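PDB 3BQG: peptide methionine sulfoxide reductase msrA/msrB from Neisseria meningitidis, which reduces methionine sulfoxide back to methionine in oxidised proteins, its MsrA domain passing through a sulfenic acid intermediate. Local coordinates for residues 98-103 / 126-131; 42-47 / 139-144; 3-8 / 56-61. The protein carries 1 engineered substitution. One frame throughout, in Å; residues are numbered along the deposited sequence.

Contact 1. Residues 98-103 / 126-131; sequences GVYYTD and VVENEP
Tyr100 and Glu128 cross on one face of the sheet, and the phenol OH of Tyr100 donates to Glu128 OE1 over 2.7 Å. That oxygen sits at the ring edge, near the ring plane, and is met nearly along its C-O axis, while the planes of ring and carboxylate are 67° apart. A salt bridge from Arg96 reaches the same oxygen and would tend to keep the carboxylate charged. Glu130 runs alongside the Tyr100 ring in the same direction, its CG 3.7 Å from Tyr100 CD1, and Gly98, with no side chain, lets the ring pass over its backbone. Tyr101 behaves differently. With its CG lodged between backbone N and carbonyl carbon (chi1 55°), the ring turns back over the neighbouring strand, where Pro131 CA makes a CH-pi contact, 3.9 Å from the Tyr101 centroid and 18° off the normal. The amide of Asn129 comes to the edge of this ring, OD1 3.4 Å from Tyr101 CE2; this buried oxygen has no polar partner. Backbone pairing is firm at Val99 N to Glu128 O, 2.8 Å, but weak at Glu130 N to Val99 O, 3.4 Å. Val99, Tyr101 and Asn129 all touch Ile110 of helix 106-117, the connection between these adjacent parallel strands, which completes a beta-alpha-beta unit at the margin of the mixed sheet.

Contact 2. Residues 42-47 / 139-144; sequences SYEDVS and EEYHQD
Tyr43 presents one ring face to the imidazole of His142, whose NE2 comes within 3.3 Å of Tyr43 CD1. The two rings meet obliquely, with centroids 4.6 Å apart and planes at 43°. On the opposite face of the tyrosine, Ser47 OG lies over the ring centre while donating to Tyr43 O one helical turn back, a bond of 2.9 Å, which leaves the phenol ring held between a hydroxyl and an imidazole. Extension of Tyr43 CG away from its own backbone N (chi1 -179°) carries the ring across to the histidine. At the edge of the His142 ring, Glu139 bends at chi2 and brings its carboxylate to the first turn of helix 43-48. Tyr43 N donates to the syn lone pair of Glu139 OE2, 2.8 Å away and nearly straight at 167°. The N-terminal end of the helix, to which Tyr43 N belongs, probably steadies this negative charge, which otherwise has Glu44 OE1 only 4.1 Å from Glu139 OE2; a water donates to both oxygens and bridges the like charges. Glu139 OE1 is engaged by Tyr33. The helix start is itself closed by a capping box, in which Asp45 N donates to Ser42 OG at 3.0 Å and Ser42 N returns a bond to Asp45 OD2 at 2.9 Å. His142 is held in place by Phe13, edge-to-face, and by Trp14, whose indole NE1 donates to ND1. Both aromatics follow Cys12, seen here as its S-hydroxy form, in the Gly-Cys-Phe-Trp-Gly signature of the MsrA active site.

Contact 3. Residues 3-8 / 56-61; sequences TRTIYL and TVKVTY
Ile6 and Leu8 meet Val59 on the buried face of this antiparallel pair, with Ile6 CG2 4.1 Å from Val59 CB and Leu8 CD1 3.9 Å from Val59 CG2. Helices 14-21 and 68-78 cover the aliphatic part of that face; toward its end come Tyr61 and the exposed Arg4. Swung in between its backbone N and carbonyl carbon (chi1 57°), Tyr61 lays one ring face over Arg4 CA and brings CZ to 3.5 Å from Arg4 CB. Its OH donates to a water that in turn donates to Thr5 O, which satisfies the phenol at the margin of the core. The other face is less buried and more polar. There Thr5 OG1 and Thr60 OG1 share a hydrogen bond of 3.3 Å in a non-hydrogen-bonded pair, and Lys58 lies alongside the Tyr7 ring, pointing the same way, its CG 3.5 Å from Tyr7 CE1. Even so, packing is locally close, for Thr5 CG2 presses to 3.5 Å from Lys58 CG. Between the faces the backbones are joined by reciprocal bonds at Arg4-Tyr61, Ile6-Val59 and Leu8-Val57; Val59 N to Ile6 O measures 2.8 Å. The chemistry implies a two-sided sheet centre: aliphatic side chains, with Arg4 and Tyr61 at one end, on the helix-covered face, and threonine hydroxyls, the amine-tipped chain of Lys58 and the Tyr7 ring on the more open one.

Contacts 1 and 3 belong to one mixed sheet, their centres 12 Å apart: strands 97-101 and 3-10 are neighbours, and Tyr100 N lies 2.8 Å from Tyr7 O, a probable hydrogen bond. Contact 2 stands apart, its centre 21 Å from that of contact 1 and 18 Å from that of contact 3, although its nearest atoms come to about 7 Å from contact 3 and helix 43-48 leads on to strand 54-62. Strand 3-10 runs toward Cys12, and the adjoining Phe13 links contacts 2 and 3, touching His142 of the one and Val57 of the other. Contact 1 continues the sheet from the edge of strand 3-10 opposite strand 54-62.

Contact 1. Residues 98-103 / 126-131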
loop_
_atom_site.group_PDB
_atom_site.type_symbol
_atom_site.label_atom_id
_atom_site.label_comp_id
_atom_site.label_asym_id
_atom_site.label_seq_id
_atom_site.Cartn_x
_atom_site.Cartn_y
_atom_site.Cartn_z
ATOM N N GLY A 98 1.947 4.341 -4.550
ATOM C CA GLY A 98 1.004 4.109 -5.619
ATOM C C GLY A 98 -0.222 3.333 -5.197
ATOM O O GLY A 98 -0.212 2.626 -4.186
ATOM N N VAL A 99 -1.289 3.491 -5.974
ATOM C CA VAL A 99 -2.543 2.785 -5.737
ATOM C C VAL A 99 -2.801 2.060 -7.067
ATOM O O VAL A 99 -2.855 2.704 -8.117
ATOM C CB VAL A 99 -3.701 3.781 -5.446
ATOM C CG1 VAL A 99 -5.013 3.018 -5.282
ATOM C CG2 VAL A 99 -3.385 4.604 -4.181
ATOM N N TYR A 100 -2.944 0.738 -7.036
ATOM C CA TYR A 100 -3.174 -0.023 -8.261
ATOM C C TYR A 100 -4.507 -0.748 -8.179
ATOM O O TYR A 100 -4.842 -1.357 -7.167
ATOM C CB TYR A 100 -2.020 -1.004 -8.506
ATOM C CG TYR A 100 -0.655 -0.362 -8.339
ATOM C CD1 TYR A 100 -0.284 0.753 -9.095
ATOM C CD2 TYR A 100 0.246 -0.841 -7.387
ATOM C CE1 TYR A 100 0.962 1.384 -8.893
ATOM C CE2 TYR A 100 1.487 -0.223 -7.177
ATOM C CZ TYR A 100 1.835 0.885 -7.926
ATOM O OH TYR A 100 3.042 1.502 -7.668
ATOM N N TYR A 101 -5.262 -0.702 -9.266
ATOM C CA TYR A 101 -6.594 -1.297 -9.288
ATOM C C TYR A 101 -6.821 -2.353 -10.369
ATOM O O TYR A 101 -6.150 -2.358 -11.397
ATOM C CB TYR A 101 -7.609 -0.172 -9.469
ATOM C CG TYR A 101 -7.317 0.661 -10.693
ATOM C CD1 TYR A 101 -7.713 0.236 -11.963
ATOM C CD2 TYR A 101 -6.573 1.840 -10.600
ATOM C CE1 TYR A 101 -7.370 0.959 -13.101
ATOM C CE2 TYR A 101 -6.229 2.563 -11.733
ATOM C CZ TYR A 101 -6.624 2.122 -12.983
ATOM O OH TYR A 101 -6.258 2.825 -14.106
ATOM N N THR A 102 -7.802 -3.220 -10.124
ATOM C CA THR A 102 -8.171 -4.283 -11.051
ATOM C C THR A 102 -9.486 -3.961 -11.765
ATOM O O THR A 102 -9.862 -4.643 -12.720
ATOM C CB THR A 102 -8.301 -5.638 -10.329
ATOM O OG1 THR A 102 -9.197 -5.509 -9.222
ATOM C CG2 THR A 102 -6.939 -6.095 -9.820
ATOM N N ASP A 103 -10.184 -2.926 -11.294
ATOM C CA ASP A 103 -11.450 -2.483 -11.893
ATOM C C ASP A 103 -11.212 -1.096 -12.495
ATOM O O ASP A 103 -10.984 -0.131 -11.769
ATOM C CB ASP A 103 -12.550 -2.383 -10.830
ATOM C CG ASP A 103 -13.905 -1.987 -11.415
ATOM O OD1 ASP A 103 -13.949 -1.389 -12.513
ATOM O OD2 ASP A 103 -14.930 -2.265 -10.761
ATOM N N VAL A 126 2.830 12.793 -5.725
ATOM C CA VAL A 126 3.457 11.946 -6.731
ATOM C C VAL A 126 3.013 10.483 -6.675
ATOM O O VAL A 126 3.640 9.615 -7.278
ATOM C CB VAL A 126 5.003 12.008 -6.634
ATOM C CG1 VAL A 126 5.476 13.443 -6.789
ATOM C CG2 VAL A 126 5.479 11.433 -5.306
ATOM N N VAL A 127 1.930 10.215 -5.954
ATOM C CA VAL A 127 1.394 8.858 -5.836
ATOM C C VAL A 127 0.913 8.330 -7.191
ATOM O O VAL A 127 0.184 9.017 -7.907
ATOM C CB VAL A 127 0.205 8.827 -4.838
ATOM C CG1 VAL A 127 -0.391 7.421 -4.762
ATOM C CG2 VAL A 127 0.672 9.291 -3.467
ATOM N N GLU A 128 1.321 7.113 -7.543
ATOM C CA GLU A 128 0.905 6.497 -8.806
ATOM C C GLU A 128 -0.561 6.054 -8.723
ATOM O O GLU A 128 -1.056 5.706 -7.656
ATOM C CB GLU A 128 1.790 5.279 -9.140
ATOM C CG GLU A 128 3.247 5.636 -9.421
ATOM C CD GLU A 128 4.102 4.451 -9.845
ATOM O OE1 GLU A 128 3.809 3.303 -9.456
ATOM O OE2 GLU A 128 5.092 4.671 -10.563
ATOM N N ASN A 129 -1.238 6.078 -9.866
ATOM C CA ASN A 129 -2.639 5.683 -9.984
ATOM C C ASN A 129 -2.749 4.981 -11.334
ATOM O O ASN A 129 -2.902 5.629 -12.365
ATOM C CB ASN A 129 -3.543 6.928 -9.968
ATOM C CG ASN A 129 -5.017 6.589 -10.150
ATOM O OD1 ASN A 129 -5.414 5.426 -10.065
ATOM N ND2 ASN A 129 -5.836 7.610 -10.379
ATOM N N GLU A 130 -2.666 3.657 -11.329
ATOM C CA GLU A 130 -2.718 2.920 -12.585
ATOM C C GLU A 130 -3.152 1.473 -12.376
ATOM O O GLU A 130 -3.156 0.971 -11.250
ATOM C CB GLU A 130 -1.342 2.979 -13.258
ATOM C CG GLU A 130 -0.258 2.222 -12.515
ATOM C CD GLU A 130 1.129 2.500 -13.063
ATOM O OE1 GLU A 130 2.007 1.621 -12.935
ATOM O OE2 GLU A 130 1.345 3.603 -13.608
ATOM N N PRO A 131 -3.521 0.777 -13.464
ATOM C CA PRO A 131 -3.956 -0.615 -13.345
ATOM C C PRO A 131 -2.892 -1.509 -12.713
ATOM O O PRO A 131 -1.696 -1.236 -12.827
ATOM C CB PRO A 131 -4.222 -1.025 -14.796
ATOM C CG PRO A 131 -4.492 0.273 -15.499
ATOM C CD PRO A 131 -3.466 1.185 -14.880
#

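Contact 2. Residues 42-47 / 139-144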
loop_
_atom_site.group_PDB
_atom_site.type_symbol
_atom_site.label_atom_id
_atom_site.label_comp_id
_atom_site.label_asym_id
_atom_site.label_seq_id
_atom_site.Cartn_x
_atom_site.Cartn_y
_atom_site.Cartn_z
ATOM N N SER A 42 11.672 -12.692 -6.395
ATOM C CA SER A 42 11.965 -13.018 -5.006
ATOM C C SER A 42 12.318 -11.689 -4.338
ATOM O O SER A 42 12.500 -10.675 -5.021
ATOM C CB SER A 42 13.169 -13.961 -4.917
ATOM O OG SER A 42 14.346 -13.332 -5.412
ATOM N N TYR A 43 12.413 -11.685 -3.013
ATOM C CA TYR A 43 12.767 -10.463 -2.307
ATOM C C TYR A 43 14.104 -9.951 -2.846
ATOM O O TYR A 43 14.288 -8.748 -3.053
ATOM C CB TYR A 43 12.893 -10.729 -0.803
ATOM C CG TYR A 43 13.227 -9.485 -0.013
ATOM C CD1 TYR A 43 12.285 -8.464 0.153
ATOM C CD2 TYR A 43 14.496 -9.306 0.530
ATOM C CE1 TYR A 43 12.604 -7.297 0.839
ATOM C CE2 TYR A 43 14.826 -8.146 1.215
ATOM C CZ TYR A 43 13.879 -7.144 1.365
ATOM O OH TYR A 43 14.226 -5.984 2.014
ATOM N N GLU A 44 15.031 -10.877 -3.079
ATOM C CA GLU A 44 16.351 -10.524 -3.595
ATOM C C GLU A 44 16.292 -9.989 -5.025
ATOM O O GLU A 44 17.090 -9.131 -5.400
ATOM C CB GLU A 44 17.290 -11.734 -3.537
ATOM C CG GLU A 44 17.630 -12.221 -2.134
ATOM C CD GLU A 44 16.424 -12.735 -1.377
ATOM O OE1 GLU A 44 15.583 -13.423 -1.996
ATOM O OE2 GLU A 44 16.326 -12.459 -0.161
ATOM N N ASP A 45 15.360 -10.499 -5.827
ATOM C CA ASP A 45 15.221 -10.033 -7.208
ATOM C C ASP A 45 14.852 -8.553 -7.225
ATOM O O ASP A 45 15.447 -7.753 -7.954
ATOM C CB ASP A 45 14.129 -10.814 -7.953
ATOM C CG ASP A 45 14.577 -12.201 -8.374
ATOM O OD1 ASP A 45 15.776 -12.374 -8.685
ATOM O OD2 ASP A 45 13.726 -13.115 -8.413
ATOM N N VAL A 46 13.860 -8.203 -6.415
ATOM C CA VAL A 46 13.378 -6.831 -6.325
ATOM C C VAL A 46 14.399 -5.881 -5.700
ATOM O O VAL A 46 14.703 -4.824 -6.257
ATOM C CB VAL A 46 12.078 -6.763 -5.481
ATOM C CG1 VAL A 46 11.542 -5.329 -5.448
ATOM C CG2 VAL A 46 11.036 -7.718 -6.055
ATOM N N SER A 47 14.926 -6.270 -4.542
ATOM C CA SER A 47 15.881 -5.448 -3.806
ATOM C C SER A 47 17.258 -5.304 -4.433
ATOM O O SER A 47 17.884 -4.248 -4.327
ATOM C CB SER A 47 16.060 -6.000 -2.385
ATOM O OG SER A 47 14.819 -6.180 -1.726
ATOM N N GLU A 139 7.553 -13.727 0.203
ATOM C CA GLU A 139 7.828 -14.972 0.921
ATOM C C GLU A 139 7.105 -14.999 2.267
ATOM O O GLU A 139 6.763 -13.953 2.826
ATOM C CB GLU A 139 9.336 -15.141 1.124
ATOM C CG GLU A 139 10.110 -15.296 -0.180
ATOM C CD GLU A 139 10.496 -13.966 -0.813
ATOM O OE1 GLU A 139 9.754 -12.969 -0.651
ATOM O OE2 GLU A 139 11.545 -13.928 -1.491
ATOM N N GLU A 140 6.866 -16.202 2.777
ATOM C CA GLU A 140 6.162 -16.377 4.041
ATOM C C GLU A 140 6.762 -15.611 5.219
ATOM O O GLU A 140 6.026 -15.072 6.046
ATOM C CB GLU A 140 6.057 -17.875 4.367
ATOM C CG GLU A 140 5.615 -18.212 5.789
ATOM C CD GLU A 140 6.789 -18.331 6.754
ATOM O OE1 GLU A 140 7.749 -19.072 6.431
ATOM O OE2 GLU A 140 6.748 -17.693 7.833
ATOM N N TYR A 141 8.083 -15.538 5.305
ATOM C CA TYR A 141 8.677 -14.820 6.422
ATOM C C TYR A 141 8.327 -13.335 6.411
ATOM O O TYR A 141 8.466 -12.657 7.426
ATOM C CB TYR A 141 10.201 -15.009 6.464
ATOM C CG TYR A 141 10.984 -14.416 5.314
ATOM C CD1 TYR A 141 11.162 -15.122 4.124
ATOM C CD2 TYR A 141 11.597 -13.167 5.438
ATOM C CE1 TYR A 141 11.944 -14.604 3.084
ATOM C CE2 TYR A 141 12.376 -12.640 4.406
ATOM C CZ TYR A 141 12.549 -13.363 3.237
ATOM O OH TYR A 141 13.340 -12.857 2.232
ATOM N N HIS A 142 7.861 -12.833 5.269
ATOM C CA HIS A 142 7.472 -11.428 5.158
ATOM C C HIS A 142 6.023 -11.175 5.581
ATOM O O HIS A 142 5.688 -10.079 6.030
ATOM C CB HIS A 142 7.666 -10.929 3.723
ATOM C CG HIS A 142 9.083 -10.594 3.383
ATOM N ND1 HIS A 142 9.812 -9.653 4.078
ATOM C CD2 HIS A 142 9.901 -11.060 2.410
ATOM C CE1 HIS A 142 11.017 -9.554 3.548
ATOM N NE2 HIS A 142 11.098 -10.397 2.533
ATOM N N GLN A 143 5.158 -12.177 5.429
ATOM C CA GLN A 143 3.750 -12.024 5.807
ATOM C C GLN A 143 3.623 -11.928 7.331
ATOM O O GLN A 143 4.250 -12.705 8.055
ATOM C CB GLN A 143 2.927 -13.216 5.307
ATOM C CG GLN A 143 3.064 -13.520 3.819
ATOM C CD GLN A 143 2.684 -12.342 2.937
ATOM O OE1 GLN A 143 1.894 -11.488 3.335
ATOM N NE2 GLN A 143 3.235 -12.302 1.727
ATOM N N ASP A 144 2.807 -10.988 7.810
ATOM C CA ASP A 144 2.617 -10.785 9.249
ATOM C C ASP A 144 3.965 -10.589 9.927
ATOM O O ASP A 144 4.163 -11.004 11.068
ATOM C CB ASP A 144 1.922 -11.992 9.889
ATOM C CG ASP A 144 0.570 -12.280 9.280
ATOM O OD1 ASP A 144 -0.231 -11.336 9.126
ATOM O OD2 ASP A 144 0.303 -13.459 8.967
HETATM O O HOH W 1 13.805 -14.904 -0.814
#

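Contact 3. Residues 3-8 / 56-61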
loop_
_atom_site.group_PDB
_atom_site.type_symbol
_atom_site.label_atom_id
_atom_site.label_comp_id
_atom_site.label_asym_id
_atom_site.label_seq_id
_atom_site.Cartn_x
_atom_site.Cartn_y
_atom_site.Cartn_z
ATOM N N THR A 3 -16.680 -8.733 -0.512
ATOM C CA THR A 3 -15.350 -8.165 -0.366
ATOM C C THR A 3 -14.850 -7.541 -1.662
ATOM O O THR A 3 -15.318 -7.871 -2.754
ATOM C CB THR A 3 -14.328 -9.235 0.079
ATOM O OG1 THR A 3 -14.160 -10.207 -0.962
ATOM C CG2 THR A 3 -14.803 -9.931 1.343
ATOM N N ARG A 4 -13.902 -6.622 -1.515
ATOM C CA ARG A 4 -13.275 -5.939 -2.639
ATOM C C ARG A 4 -11.790 -5.872 -2.316
ATOM O O ARG A 4 -11.403 -5.954 -1.146
ATOM C CB ARG A 4 -13.822 -4.524 -2.792
ATOM C CG ARG A 4 -15.172 -4.431 -3.457
ATOM C CD ARG A 4 -15.860 -3.179 -2.975
ATOM N NE ARG A 4 -16.999 -2.793 -3.796
ATOM C CZ ARG A 4 -17.863 -1.840 -3.463
ATOM N NH1 ARG A 4 -18.870 -1.544 -4.272
ATOM N NH2 ARG A 4 -17.728 -1.191 -2.310
ATOM N N THR A 5 -10.967 -5.710 -3.344
ATOM C CA THR A 5 -9.527 -5.645 -3.153
ATOM C C THR A 5 -8.904 -4.434 -3.830
ATOM O O THR A 5 -9.366 -3.990 -4.880
ATOM C CB THR A 5 -8.846 -6.915 -3.702
ATOM O OG1 THR A 5 -9.307 -8.054 -2.964
ATOM C CG2 THR A 5 -7.325 -6.816 -3.575
ATOM N N ILE A 6 -7.860 -3.897 -3.208
ATOM C CA ILE A 6 -7.135 -2.756 -3.749
ATOM C C ILE A 6 -5.664 -2.974 -3.393
ATOM O O ILE A 6 -5.346 -3.556 -2.352
ATOM C CB ILE A 6 -7.677 -1.403 -3.174
ATOM C CG1 ILE A 6 -7.069 -0.226 -3.938
ATOM C CG2 ILE A 6 -7.358 -1.280 -1.694
ATOM C CD1 ILE A 6 -7.402 -0.211 -5.411
ATOM N N TYR A 7 -4.770 -2.530 -4.272
ATOM C CA TYR A 7 -3.330 -2.710 -4.077
ATOM C C TYR A 7 -2.661 -1.390 -3.708
ATOM O O TYR A 7 -2.718 -0.424 -4.467
ATOM C CB TYR A 7 -2.727 -3.292 -5.359
ATOM C CG TYR A 7 -3.276 -4.668 -5.701
ATOM C CD1 TYR A 7 -2.543 -5.825 -5.427
ATOM C CD2 TYR A 7 -4.536 -4.811 -6.287
ATOM C CE1 TYR A 7 -3.048 -7.091 -5.734
ATOM C CE2 TYR A 7 -5.055 -6.066 -6.595
ATOM C CZ TYR A 7 -4.305 -7.204 -6.317
ATOM O OH TYR A 7 -4.816 -8.447 -6.625
ATOM N N LEU A 8 -2.013 -1.364 -2.548
ATOM C CA LEU A 8 -1.392 -0.143 -2.043
ATOM C C LEU A 8 0.116 -0.215 -1.832
ATOM O O LEU A 8 0.605 -1.071 -1.097
ATOM C CB LEU A 8 -2.048 0.235 -0.714
ATOM C CG LEU A 8 -3.585 0.256 -0.696
ATOM C CD1 LEU A 8 -4.072 0.442 0.736
ATOM C CD2 LEU A 8 -4.103 1.378 -1.597
ATOM N N THR A 56 4.242 -3.785 -2.268
ATOM C CA THR A 56 2.820 -3.485 -2.229
ATOM C C THR A 56 2.058 -4.386 -1.270
ATOM O O THR A 56 2.481 -5.504 -0.980
ATOM C CB THR A 56 2.234 -3.657 -3.662
ATOM O OG1 THR A 56 2.963 -2.821 -4.575
ATOM C CG2 THR A 56 0.758 -3.299 -3.706
ATOM N N VAL A 57 0.934 -3.884 -0.774
ATOM C CA VAL A 57 0.095 -4.654 0.127
ATOM C C VAL A 57 -1.268 -4.803 -0.534
ATOM O O VAL A 57 -1.934 -3.809 -0.826
ATOM C CB VAL A 57 -0.083 -3.951 1.492
ATOM C CG1 VAL A 57 -1.046 -4.743 2.360
ATOM C CG2 VAL A 57 1.262 -3.822 2.198
ATOM N N LYS A 58 -1.661 -6.048 -0.799
ATOM C CA LYS A 58 -2.957 -6.335 -1.404
ATOM C C LYS A 58 -3.958 -6.331 -0.251
ATOM O O LYS A 58 -3.933 -7.218 0.601
ATOM C CB LYS A 58 -2.930 -7.712 -2.083
ATOM C CG LYS A 58 -4.267 -8.169 -2.666
ATOM C CD LYS A 58 -4.138 -9.520 -3.375
ATOM C CE LYS A 58 -3.912 -10.674 -2.404
ATOM N NZ LYS A 58 -5.154 -11.072 -1.653
ATOM N N VAL A 59 -4.833 -5.331 -0.228
ATOM C CA VAL A 59 -5.816 -5.199 0.840
ATOM C C VAL A 59 -7.208 -5.659 0.436
ATOM O O VAL A 59 -7.775 -5.167 -0.533
ATOM C CB VAL A 59 -5.918 -3.730 1.319
ATOM C CG1 VAL A 59 -6.938 -3.613 2.454
ATOM C CG2 VAL A 59 -4.546 -3.238 1.773
ATOM N N THR A 60 -7.748 -6.610 1.194
ATOM C CA THR A 60 -9.088 -7.129 0.953
ATOM C C THR A 60 -9.950 -6.601 2.090
ATOM O O THR A 60 -9.641 -6.812 3.261
ATOM C CB THR A 60 -9.112 -8.673 0.965
ATOM O OG1 THR A 60 -8.271 -9.170 -0.085
ATOM C CG2 THR A 60 -10.534 -9.193 0.761
ATOM N N TYR A 61 -11.025 -5.905 1.745
ATOM C CA TYR A 61 -11.894 -5.337 2.764
ATOM C C TYR A 61 -13.360 -5.698 2.586
ATOM O O TYR A 61 -13.789 -6.127 1.514
ATOM C CB TYR A 61 -11.725 -3.809 2.790
ATOM C CG TYR A 61 -11.986 -3.126 1.461
ATOM C CD1 TYR A 61 -13.210 -2.499 1.199
ATOM C CD2 TYR A 61 -11.012 -3.113 0.464
ATOM C CE1 TYR A 61 -13.454 -1.875 -0.029
ATOM C CE2 TYR A 61 -11.244 -2.494 -0.764
ATOM C CZ TYR A 61 -12.467 -1.877 -1.006
ATOM O OH TYR A 61 -12.689 -1.265 -2.224
HETATM O O HOH W 2 -11.185 -1.956 -4.297
#